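Local coordinates for protein bacteriorhodopsin (Nanosalina sp., PDB 6EYU) that contains a bound retinal and, as a xenorhodopsin, pumps protons inward across the membrane, presumably driven by light, at residues Glu4-Gly9 and Thr60-Gln65; Leu104-Gly109 and Val141-Lys146. One frame throughout, in Å; residues are numbered along the deposited sequence.

Overall arrangement
From the N terminus, the chain forms the short helix 2-7, runs through helices 14-38 and 42-63, and closes its first loop at interaction 1, where Glu-4-Gly-9 meets Thr-60-Gln-65. Helix 2-7 is thereby tied to the end of helix 42-63. After helix 72-93 the chain enters helix 101-124, turns back along helix 128-145, and closes a second loop at interaction 2, between Leu-104-Gly-109 and Val-141-Lys-146. The two loops follow in series and neither nest nor cross. The centres of interactions 1 and 2 lie about 34 Å apart on opposite sides of the chain's centre, consistent with extracellular and cytoplasmic ends of a microbial rhodopsin bundle.

Interaction 1. Residues Glu4-Gly9 and Thr60-Gln65; sequences EAITAG and TNFLNQ. With MUN ([(2~{S})-2,3-bis(oxidanyl)propyl] (~{E})-undec-2-enoate), chain U.
Thr-7, near the end of helix 2-7, and Phe-62, in the last turn of helix 42-63, bring the two backbones nearest each other, with their CA atoms 7.4 Å apart. The contact is small and mostly apolar, and no hydrogen bond crosses it. Ile-6 sends its CD1 methyl to CE1 of the Phe-62 ring, 4.1 Å away. Its outer bond is extended (chi2 178°), which carries CD1 well out from the helix backbone, and the two side chains meet at a slant. Beside this pair, CG2 of Thr-7 lies 3.5 Å from the carbonyl O of Phe-62, a methyl placed against a backbone oxygen. The threonine hydroxyl is engaged within its own helix: with chi1 at 55° it is tucked back over its own main chain, and OG1 hydrogen-bonds to the carbonyl O of Tyr-3.

In the seven-helix fold of microbial rhodopsins the N terminus is extracellular, and helix 2-7 is an extra short helix packed against that end of the bundle. Trp-73 of helix 72-93 touches Ile-6 and also meets the Phe-62 ring, with the ring planes at about 50°, while Tyr-59 packs edge-to-face with the same phenylalanine. Around Phe-62 the helix is kinked: the N atoms of Asn-61 and Phe-62 have no bond to the preceding turn, and those of Leu-63 and Asn-64 each bond weakly to the carbonyl O of Thr-60. Away from helix 2-7, Leu-63 and Asn-64 turn to a bound monoacylglycerol, the asparagine OD1 lying 3.4 Å from the glycerol carbon CAG. One turn back, Thr-60 OG1 is hydrogen-bonded to NE2 of Gln-124 of a second subunit, which places this helix end at the interface of the trimer.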
ATOM      1  N   GLU A   4      -4.198 -26.784   3.504  1.00 75.39           N
ATOM      2  CA  GLU A   4      -4.648 -28.171   3.541  1.00 79.84           C
ATOM      3  C   GLU A   4      -3.712 -29.016   4.398  1.00 84.13           C
ATOM      4  O   GLU A   4      -4.155 -29.906   5.124  1.00 89.51           O
ATOM      5  CB  GLU A   4      -4.714 -28.745   2.124  1.00 80.31           C
ATOM      6  CG  GLU A   4      -6.078 -28.614   1.467  1.00 84.73           C
ATOM      7  N   ALA A   5      -2.412 -28.796   4.237  1.00 86.48           N
ATOM      8  CA  ALA A   5      -1.408 -29.547   4.982  1.00 78.54           C
ATOM      9  C   ALA A   5      -1.517 -29.245   6.472  1.00 76.19           C
ATOM     10  O   ALA A   5      -1.404 -30.143   7.307  1.00 81.30           O
ATOM     11  CB  ALA A   5      -0.015 -29.208   4.476  1.00 80.27           C
ATOM     12  N   ILE A   6      -1.670 -27.967   6.800  1.00 74.85           N
ATOM     13  CA  ILE A   6      -1.680 -27.529   8.190  1.00 74.40           C
ATOM     14  C   ILE A   6      -2.915 -28.056   8.914  1.00 71.29           C
ATOM     15  O   ILE A   6      -2.835 -28.487  10.063  1.00 67.24           O
ATOM     16  CB  ILE A   6      -1.667 -25.993   8.291  1.00 73.68           C
ATOM     17  CG1 ILE A   6      -0.260 -25.458   8.018  1.00 74.99           C
ATOM     18  CG2 ILE A   6      -2.146 -25.547   9.663  1.00 72.48           C
ATOM     19  CD1 ILE A   6      -0.166 -23.950   8.055  1.00 75.81           C
ATOM     20  N   THR A   7      -4.065 -27.967   8.252  1.00 74.76           N
ATOM     21  CA  THR A   7      -5.340 -28.244   8.898  1.00 79.71           C
ATOM     22  C   THR A   7      -5.727 -29.707   8.720  1.00 86.62           C
ATOM     23  O   THR A   7      -6.716 -30.172   9.290  1.00 87.01           O
ATOM     24  CB  THR A   7      -6.464 -27.364   8.322  1.00 75.22           C
ATOM     25  OG1 THR A   7      -6.525 -27.528   6.900  1.00 77.32           O
ATOM     26  CG2 THR A   7      -6.218 -25.900   8.653  1.00 71.25           C
ATOM     27  N   ALA A   8      -4.985 -30.411   7.872  1.00 95.59           N
ATOM     28  CA  ALA A   8      -5.282 -31.807   7.576  1.00 97.88           C
ATOM     29  C   ALA A   8      -5.014 -32.680   8.797  1.00 98.68           C
ATOM     30  O   ALA A   8      -4.136 -32.380   9.607  1.00 86.53           O
ATOM     31  CB  ALA A   8      -4.453 -32.284   6.393  1.00 95.67           C
ATOM     32  N   GLY A   9      -5.790 -33.749   8.934  1.00102.57           N
ATOM     33  CA  GLY A   9      -5.758 -34.572  10.137  1.00100.73           C
ATOM     34  C   GLY A   9      -6.188 -33.802  11.370  1.00100.00           C
ATOM     35  O   GLY A   9      -7.262 -33.201  11.396  1.00100.87           O
ATOM     36  N   THR A  60      -6.857 -15.753  11.005  1.00 63.84           N
ATOM     37  CA  THR A  60      -8.188 -16.350  10.939  1.00 63.27           C
ATOM     38  C   THR A  60      -8.353 -17.152   9.653  1.00 63.60           C
ATOM     39  O   THR A  60      -9.321 -17.896   9.495  1.00 62.35           O
ATOM     40  CB  THR A  60      -9.293 -15.279  11.000  1.00 67.53           C
ATOM     41  OG1 THR A  60      -9.111 -14.334   9.939  1.00 60.20           O
ATOM     42  CG2 THR A  60      -9.265 -14.553  12.337  1.00 72.67           C
ATOM     43  N   ASN A  61      -7.384 -17.027   8.751  1.00 63.35           N
ATOM     44  CA  ASN A  61      -7.435 -17.733   7.476  1.00 61.75           C
ATOM     45  C   ASN A  61      -6.879 -19.148   7.607  1.00 59.65           C
ATOM     46  O   ASN A  61      -6.990 -19.952   6.682  1.00 62.99           O
ATOM     47  CB  ASN A  61      -6.652 -16.965   6.409  1.00 63.88           C
ATOM     48  CG  ASN A  61      -7.396 -15.743   5.907  1.00 62.35           C
ATOM     49  OD1 ASN A  61      -8.446 -15.858   5.276  1.00 72.70           O
ATOM     50  ND2 ASN A  61      -6.829 -14.566   6.145  1.00 59.26           N
ATOM     51  N   PHE A  62      -6.357 -19.473   8.786  1.00 58.22           N
ATOM     52  CA  PHE A  62      -6.021 -20.855   9.110  1.00 61.08           C
ATOM     53  C   PHE A  62      -7.184 -21.554   9.810  1.00 62.09           C
ATOM     54  O   PHE A  62      -7.303 -22.778   9.755  1.00 65.47           O
ATOM     55  CB  PHE A  62      -4.771 -20.912   9.993  1.00 63.85           C
ATOM     56  CG  PHE A  62      -3.549 -20.319   9.350  1.00 62.33           C
ATOM     57  CD1 PHE A  62      -3.078 -20.809   8.144  1.00 68.07           C
ATOM     58  CD2 PHE A  62      -2.850 -19.300   9.974  1.00 59.38           C
ATOM     59  CE1 PHE A  62      -1.956 -20.261   7.548  1.00 68.92           C
ATOM     60  CE2 PHE A  62      -1.728 -18.747   9.384  1.00 60.18           C
ATOM     61  CZ  PHE A  62      -1.281 -19.229   8.169  1.00 65.42           C
ATOM     62  N   LEU A  63      -8.070 -20.769  10.414  1.00 63.37           N
ATOM     63  CA  LEU A  63      -9.245 -21.318  11.084  1.00 67.86           C
ATOM     64  C   LEU A  63     -10.382 -21.539  10.092  1.00 72.34           C
ATOM     65  O   LEU A  63     -11.362 -22.219  10.400  1.00 70.85           O
ATOM     66  CB  LEU A  63      -9.710 -20.381  12.200  1.00 68.05           C
ATOM     67  CG  LEU A  63      -8.684 -20.083  13.293  1.00 70.10           C
ATOM     68  CD1 LEU A  63      -9.346 -19.376  14.465  1.00 76.56           C
ATOM     69  CD2 LEU A  63      -8.002 -21.364  13.752  1.00 68.06           C
ATOM     70  N   ASN A  64     -10.316 -20.837   8.965  1.00 74.56           N
ATOM     71  CA  ASN A  64     -11.369 -20.901   7.958  1.00 74.08           C
ATOM     72  C   ASN A  64     -10.773 -20.739   6.568  1.00 75.45           C
ATOM     73  O   ASN A  64     -10.323 -19.653   6.200  1.00 76.02           O
ATOM     74  CB  ASN A  64     -12.403 -19.801   8.200  1.00 71.80           C
ATOM     75  CG  ASN A  64     -13.251 -20.056   9.429  1.00 73.99           C
ATOM     76  OD1 ASN A  64     -13.114 -19.371  10.443  1.00 80.22           O
ATOM     77  ND2 ASN A  64     -14.198 -20.979   9.313  1.00 71.61           N
ATOM     78  N   GLN A  65     -10.771 -21.819   5.794  1.00 78.93           N
ATOM     79  CA  GLN A  65     -10.131 -21.803   4.487  1.00 78.07           C
ATOM     80  C   GLN A  65     -10.647 -20.637   3.655  1.00 71.16           C
ATOM     81  O   GLN A  65     -11.855 -20.436   3.528  1.00 62.48           O
ATOM     82  CB  GLN A  65     -10.379 -23.114   3.743  1.00 84.09           C
ATOM     83  CG  GLN A  65     -10.363 -22.962   2.231  1.00 95.41           C
ATOM     84  CD  GLN A  65      -9.566 -24.053   1.543  1.00 97.78           C
ATOM     85  OE1 GLN A  65      -8.577 -23.780   0.863  1.00103.53           O
ATOM     86  NE2 GLN A  65      -9.974 -25.300   1.744  1.00100.75           N
TER
HETATM   87  CAN MUN U 318     -11.330 -12.042  20.391  1.00 86.70           C
HETATM   88  CAM MUN U 318     -11.433 -12.456  18.922  1.00 88.03           C
HETATM   89  CAK MUN U 318     -12.101 -13.828  18.825  1.00 85.32           C
HETATM   90  CAH MUN U 318     -11.034 -14.922  18.909  1.00 88.71           C
HETATM   91  CAF MUN U 318     -10.975 -15.689  17.585  1.00 79.43           C
HETATM   92  CAC MUN U 318     -12.245 -16.492  17.230  1.00 82.71           C
HETATM   93  CAA MUN U 318     -12.169 -17.335  15.936  1.00 95.79           C
HETATM   94  OAD MUN U 318     -11.435 -16.981  15.016  1.00115.57           O
HETATM   95  OAB MUN U 318     -13.198 -18.209  15.772  1.00110.79           O
HETATM   96  CAE MUN U 318     -13.637 -18.154  14.411  1.00103.97           C
HETATM   97  CAG MUN U 318     -13.623 -19.559  13.805  1.00103.27           C
HETATM   98  OAJ MUN U 318     -13.257 -20.508  14.809  1.00127.37           O
HETATM   99  CAI MUN U 318     -15.016 -19.894  13.267  1.00 96.48           C
HETATM  100  OAL MUN U 318     -15.100 -21.296  13.000  1.00 97.18           O

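Interaction 2. Residues Leu104-Gly109 and Val141-Lys146; sequences LGALLG and VYLLAK. With MUN ([(2~{S})-2,3-bis(oxidanyl)propyl] (~{E})-undec-2-enoate), chain V; MUN ([(2~{S})-2,3-bis(oxidanyl)propyl] (~{E})-undec-2-enoate), chain N; MUN ([(2~{S})-2,3-bis(oxidanyl)propyl] (~{E})-undec-2-enoate), chain B.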
ATOM      1  N   LEU A 104      14.159   5.240   7.401  1.00 58.96           N
ATOM      2  CA  LEU A 104      12.880   4.666   7.803  1.00 60.42           C
ATOM      3  C   LEU A 104      12.171   4.057   6.599  1.00 60.13           C
ATOM      4  O   LEU A 104      11.629   2.954   6.677  1.00 59.97           O
ATOM      5  CB  LEU A 104      11.993   5.739   8.438  1.00 64.71           C
ATOM      6  CG  LEU A 104      11.665   5.560   9.923  1.00 66.93           C
ATOM      7  CD1 LEU A 104      10.298   6.148  10.236  1.00 70.32           C
ATOM      8  CD2 LEU A 104      11.724   4.095  10.326  1.00 65.99           C
ATOM      9  N   GLY A 105      12.171   4.787   5.488  1.00 59.34           N
ATOM     10  CA  GLY A 105      11.629   4.277   4.234  1.00 56.74           C
ATOM     11  C   GLY A 105      12.386   3.061   3.738  1.00 55.52           C
ATOM     12  O   GLY A 105      11.782   2.072   3.319  1.00 54.91           O
ATOM     13  N   ALA A 106      13.712   3.140   3.768  1.00 57.03           N
ATOM     14  CA  ALA A 106      14.555   2.019   3.369  1.00 56.37           C
ATOM     15  C   ALA A 106      14.306   0.814   4.268  1.00 54.51           C
ATOM     16  O   ALA A 106      14.161  -0.311   3.790  1.00 51.47           O
ATOM     17  CB  ALA A 106      16.021   2.421   3.416  1.00 57.07           C
ATOM     18  N   LEU A 107      14.255   1.057   5.575  1.00 55.74           N
ATOM     19  CA  LEU A 107      13.982  -0.001   6.541  1.00 57.48           C
ATOM     20  C   LEU A 107      12.657  -0.688   6.227  1.00 55.16           C
ATOM     21  O   LEU A 107      12.588  -1.913   6.145  1.00 56.82           O
ATOM     22  CB  LEU A 107      13.949   0.573   7.960  1.00 63.56           C
ATOM     23  CG  LEU A 107      13.934  -0.453   9.096  1.00 64.58           C
ATOM     24  CD1 LEU A 107      15.014  -1.504   8.890  1.00 64.99           C
ATOM     25  CD2 LEU A 107      14.104   0.237  10.440  1.00 66.95           C
ATOM     26  N   LEU A 108      11.608   0.109   6.050  1.00 52.12           N
ATOM     27  CA  LEU A 108      10.269  -0.428   5.840  1.00 50.80           C
ATOM     28  C   LEU A 108      10.170  -1.121   4.486  1.00 50.18           C
ATOM     29  O   LEU A 108       9.527  -2.163   4.356  1.00 51.81           O
ATOM     30  CB  LEU A 108       9.227   0.688   5.931  1.00 55.29           C
ATOM     31  CG  LEU A 108       8.553   0.825   7.297  1.00 57.42           C
ATOM     32  CD1 LEU A 108       9.531   1.393   8.313  1.00 53.54           C
ATOM     33  CD2 LEU A 108       7.305   1.688   7.203  1.00 62.62           C
ATOM     34  N   GLY A 109      10.826  -0.546   3.484  1.00 52.09           N
ATOM     35  CA  GLY A 109      10.723  -1.042   2.117  1.00 50.31           C
ATOM     36  C   GLY A 109      11.452  -2.357   1.932  1.00 50.07           C
ATOM     37  O   GLY A 109      10.954  -3.266   1.268  1.00 50.21           O
ATOM     38  N   VAL A 141      19.074  -5.810   9.150  1.00 58.38           N
ATOM     39  CA  VAL A 141      19.918  -5.947  10.329  1.00 62.42           C
ATOM     40  C   VAL A 141      21.026  -4.903  10.305  1.00 61.87           C
ATOM     41  O   VAL A 141      21.363  -4.316  11.334  1.00 59.97           O
ATOM     42  CB  VAL A 141      20.563  -7.342  10.405  1.00 61.26           C
ATOM     43  CG1 VAL A 141      21.547  -7.405  11.564  1.00 62.84           C
ATOM     44  CG2 VAL A 141      19.495  -8.415  10.544  1.00 65.56           C
ATOM     45  N   TYR A 142      21.638  -4.727   9.139  1.00 62.08           N
ATOM     46  CA  TYR A 142      22.683  -3.728   8.970  1.00 64.74           C
ATOM     47  C   TYR A 142      22.175  -2.348   9.372  1.00 61.87           C
ATOM     48  O   TYR A 142      22.757  -1.689  10.233  1.00 68.31           O
ATOM     49  CB  TYR A 142      23.164  -3.699   7.520  1.00 68.44           C
ATOM     50  CG  TYR A 142      23.951  -2.458   7.172  1.00 68.85           C
ATOM     51  CD1 TYR A 142      25.226  -2.264   7.685  1.00 70.86           C
ATOM     52  CD2 TYR A 142      23.334  -1.385   6.543  1.00 66.84           C
ATOM     53  CE1 TYR A 142      25.915  -1.088   7.462  1.00 73.17           C
ATOM     54  CE2 TYR A 142      24.012  -0.202   6.319  1.00 74.55           C
ATOM     55  CZ  TYR A 142      25.306  -0.062   6.771  1.00 79.27           C
ATOM     56  OH  TYR A 142      25.992   1.107   6.538  1.00 89.09           O
ATOM     57  N   LEU A 143      21.102  -1.906   8.723  1.00 56.19           N
ATOM     58  CA  LEU A 143      20.482  -0.626   9.054  1.00 55.20           C
ATOM     59  C   LEU A 143      20.324  -0.490  10.564  1.00 52.96           C
ATOM     60  O   LEU A 143      20.803   0.472  11.164  1.00 50.92           O
ATOM     61  CB  LEU A 143      19.112  -0.512   8.382  1.00 59.82           C
ATOM     62  CG  LEU A 143      18.991   0.480   7.224  1.00 60.48           C
ATOM     63  CD1 LEU A 143      20.323   0.674   6.516  1.00 69.41           C
ATOM     64  CD2 LEU A 143      17.926   0.007   6.246  1.00 57.95           C
ATOM     65  N   LEU A 144      19.558  -1.401  11.155  1.00 52.07           N
ATOM     66  CA  LEU A 144      19.330  -1.396  12.594  1.00 58.12           C
ATOM     67  C   LEU A 144      20.649  -1.252  13.343  1.00 60.35           C
ATOM     68  O   LEU A 144      20.720  -0.561  14.359  1.00 66.45           O
ATOM     69  CB  LEU A 144      18.633  -2.688  13.025  1.00 61.69           C
ATOM     70  CG  LEU A 144      17.210  -2.883  12.503  1.00 60.72           C
ATOM     71  CD1 LEU A 144      16.606  -4.148  13.093  1.00 58.92           C
ATOM     72  CD2 LEU A 144      16.350  -1.671  12.824  1.00 61.51           C
ATOM     73  N   ALA A 145      21.631  -2.053  12.946  1.00 60.08           N
ATOM     74  CA  ALA A 145      22.832  -2.240  13.750  1.00 64.14           C
ATOM     75  C   ALA A 145      23.694  -0.981  13.746  1.00 67.14           C
ATOM     76  O   ALA A 145      24.418  -0.714  14.705  1.00 67.25           O
ATOM     77  CB  ALA A 145      23.629  -3.429  13.237  1.00 63.07           C
ATOM     78  N   LYS A 146      23.617  -0.211  12.666  1.00 62.98           N
ATOM     79  CA  LYS A 146      24.522   0.917  12.474  1.00 63.48           C
ATOM     80  C   LYS A 146      23.770   2.245  12.490  1.00 63.56           C
ATOM     81  O   LYS A 146      23.679   2.895  13.533  1.00 67.89           O
ATOM     82  CB  LYS A 146      25.295   0.768  11.162  1.00 62.44           C
ATOM     83  CG  LYS A 146      25.899   2.066  10.654  1.00 62.38           C
ATOM     84  CD  LYS A 146      27.350   2.211  11.082  1.00 62.28           C
ATOM     85  CE  LYS A 146      28.279   2.286   9.881  1.00 61.95           C
TER
HETATM   86  CAQ MUN V 319      18.501  -2.131   1.910  1.00 62.85           C
HETATM   87  CAP MUN V 319      19.265  -1.394   3.011  1.00 71.19           C
HETATM   88  CAO MUN V 319      20.305  -0.468   2.378  1.00 79.08           C
HETATM   89  CAN MUN V 319      20.109   0.955   2.909  1.00 78.33           C
HETATM   90  CAM MUN V 319      21.441   1.712   2.881  1.00 84.53           C
HETATM   91  CAK MUN V 319      21.183   3.190   3.187  1.00 85.44           C
HETATM   92  CAH MUN V 319      22.505   3.923   3.449  1.00 96.05           C
HETATM   93  CAF MUN V 319      23.313   3.196   4.531  1.00 98.05           C
HETATM   94  CAC MUN V 319      23.592   4.003   5.834  1.00 92.54           C
HETATM   95  CAA MUN V 319      23.777   5.536   5.661  1.00 99.90           C
HETATM   96  OAD MUN V 319      23.174   6.134   4.771  1.00116.52           O
HETATM   97  OAB MUN V 319      24.333   6.149   6.744  1.00 90.94           O
HETATM   98  CAE MUN V 319      24.270   7.573   6.619  1.00 97.71           C
HETATM   99  CAG MUN V 319      24.990   8.221   7.806  1.00100.21           C
HETATM  100  OAJ MUN V 319      26.060   7.375   8.234  1.00119.62           O
HETATM  101  CAI MUN V 319      25.551   9.581   7.388  1.00105.75           C
HETATM  102  OAL MUN V 319      26.585   9.970   8.298  1.00110.08           O
HETATM  103  CAR MUN N 311       9.004  -2.138  -2.139  1.00 71.42           C
HETATM  104  CAQ MUN N 311       8.611  -0.692  -1.838  1.00 58.32           C
HETATM  105  CAP MUN N 311       9.811   0.028  -1.226  1.00 52.25           C
HETATM  106  CAO MUN N 311       9.510   1.520  -1.110  1.00 54.75           C
HETATM  107  CAN MUN N 311      10.548   2.151  -0.185  1.00 60.07           C
HETATM  108  CAM MUN N 311      11.032   3.465  -0.790  1.00 59.81           C
HETATM  109  CAK MUN N 311      10.975   4.547   0.285  1.00 60.57           C
HETATM  110  CAH MUN N 311      12.275   5.349   0.263  1.00 63.66           C
HETATM  111  CAF MUN N 311      11.943   6.821   0.022  1.00 65.16           C
HETATM  112  CAC MUN N 311      12.598   7.806   0.996  1.00 56.56           C
HETATM  113  CAA MUN N 311      11.787   9.069   1.309  1.00 66.25           C
HETATM  114  OAD MUN N 311      10.803   9.366   0.634  1.00 98.73           O
HETATM  115  OAB MUN N 311      12.391   9.934   2.172  1.00 66.83           O
HETATM  116  CAE MUN N 311      11.696  11.182   2.122  1.00 73.67           C
HETATM  117  CAG MUN N 311      12.337  12.171   3.097  1.00 80.65           C
HETATM  118  OAJ MUN N 311      13.679  11.763   3.378  1.00 82.24           O
HETATM  119  CAI MUN N 311      12.347  13.565   2.468  1.00 87.22           C
HETATM  120  OAL MUN N 311      13.203  14.424   3.227  1.00 85.63           O
HETATM  121  CAP MUN B 320      26.317 -10.638   8.601  1.00 94.18           C
HETATM  122  CAO MUN B 320      26.306  -9.169   9.031  1.00105.36           C
HETATM  123  CAN MUN B 320      25.130  -8.453   8.366  1.00 89.59           C
HETATM  124  CAM MUN B 320      24.717  -7.253   9.222  1.00 77.92           C
HETATM  125  CAK MUN B 320      25.893  -6.284   9.338  1.00 77.72           C
HETATM  126  CAH MUN B 320      26.181  -5.983  10.811  1.00 79.77           C
HETATM  127  CAF MUN B 320      26.826  -4.595  10.919  1.00 76.17           C
HETATM  128  CAC MUN B 320      27.100  -4.074  12.336  1.00 91.30           C
HETATM  129  CAA MUN B 320      28.120  -2.933  12.431  1.00104.56           C
HETATM  130  OAD MUN B 320      28.542  -2.383  11.413  1.00131.57           O
HETATM  131  OAB MUN B 320      28.341  -2.462  13.689  1.00109.81           O
HETATM  132  CAE MUN B 320      29.379  -1.476  13.654  1.00105.29           C
HETATM  133  CAG MUN B 320      28.973  -0.268  14.503  1.00112.02           C
HETATM  134  OAJ MUN B 320      29.362  -0.491  15.862  1.00117.20           O
HETATM  135  CAI MUN B 320      29.669   0.987  13.973  1.00105.46           C
HETATM  136  OAL MUN B 320      29.638   2.009  14.974  1.00102.37           O
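A lipid-flanked helix pair in the retinal-protein bundle packs where Leu-107 meets Leu-143 and Leu-144. CD2 of Leu-107 lies 3.8 Å from CD2 of Leu-144, and these two side chains cross at about a right angle. The first torsion of Leu-107 (chi1 -169°) sets CG opposite the backbone N, and from there the branched end reaches across to helix 128-145. Leu-143, on the same helix as Leu-144, settles its CD2 methyl 3.9 Å from the backbone N of Leu-107 and 4.2 Å from CB of Ala-106.

Helices 101-124 and 128-145 are consecutive members of the seven-helix rhodopsin fold and form an antiparallel hairpin; the short segments run at 146° to one another, their axes 10.3 Å apart. The hydrophobic seam continues beyond the pair, since Leu-107 also touches Leu-85 and Phe-148, and Ala-106 packs on Ile-46 of a third subunit. Monoacylglycerol chains border it. One lies along Leu-143, with Leu-143 CD1 3.6 Å from CAN of the lipid, and reaches the edge of the Tyr-142 ring in plane through CAF. A second runs past Gly-105 and Gly-109, where the bare backbone admits it to 3.6 Å between Gly-109 CA and CAP. On the outer flank of helix 128-145, CB of Ala-145 approaches CAC of a third at 3.6 Å.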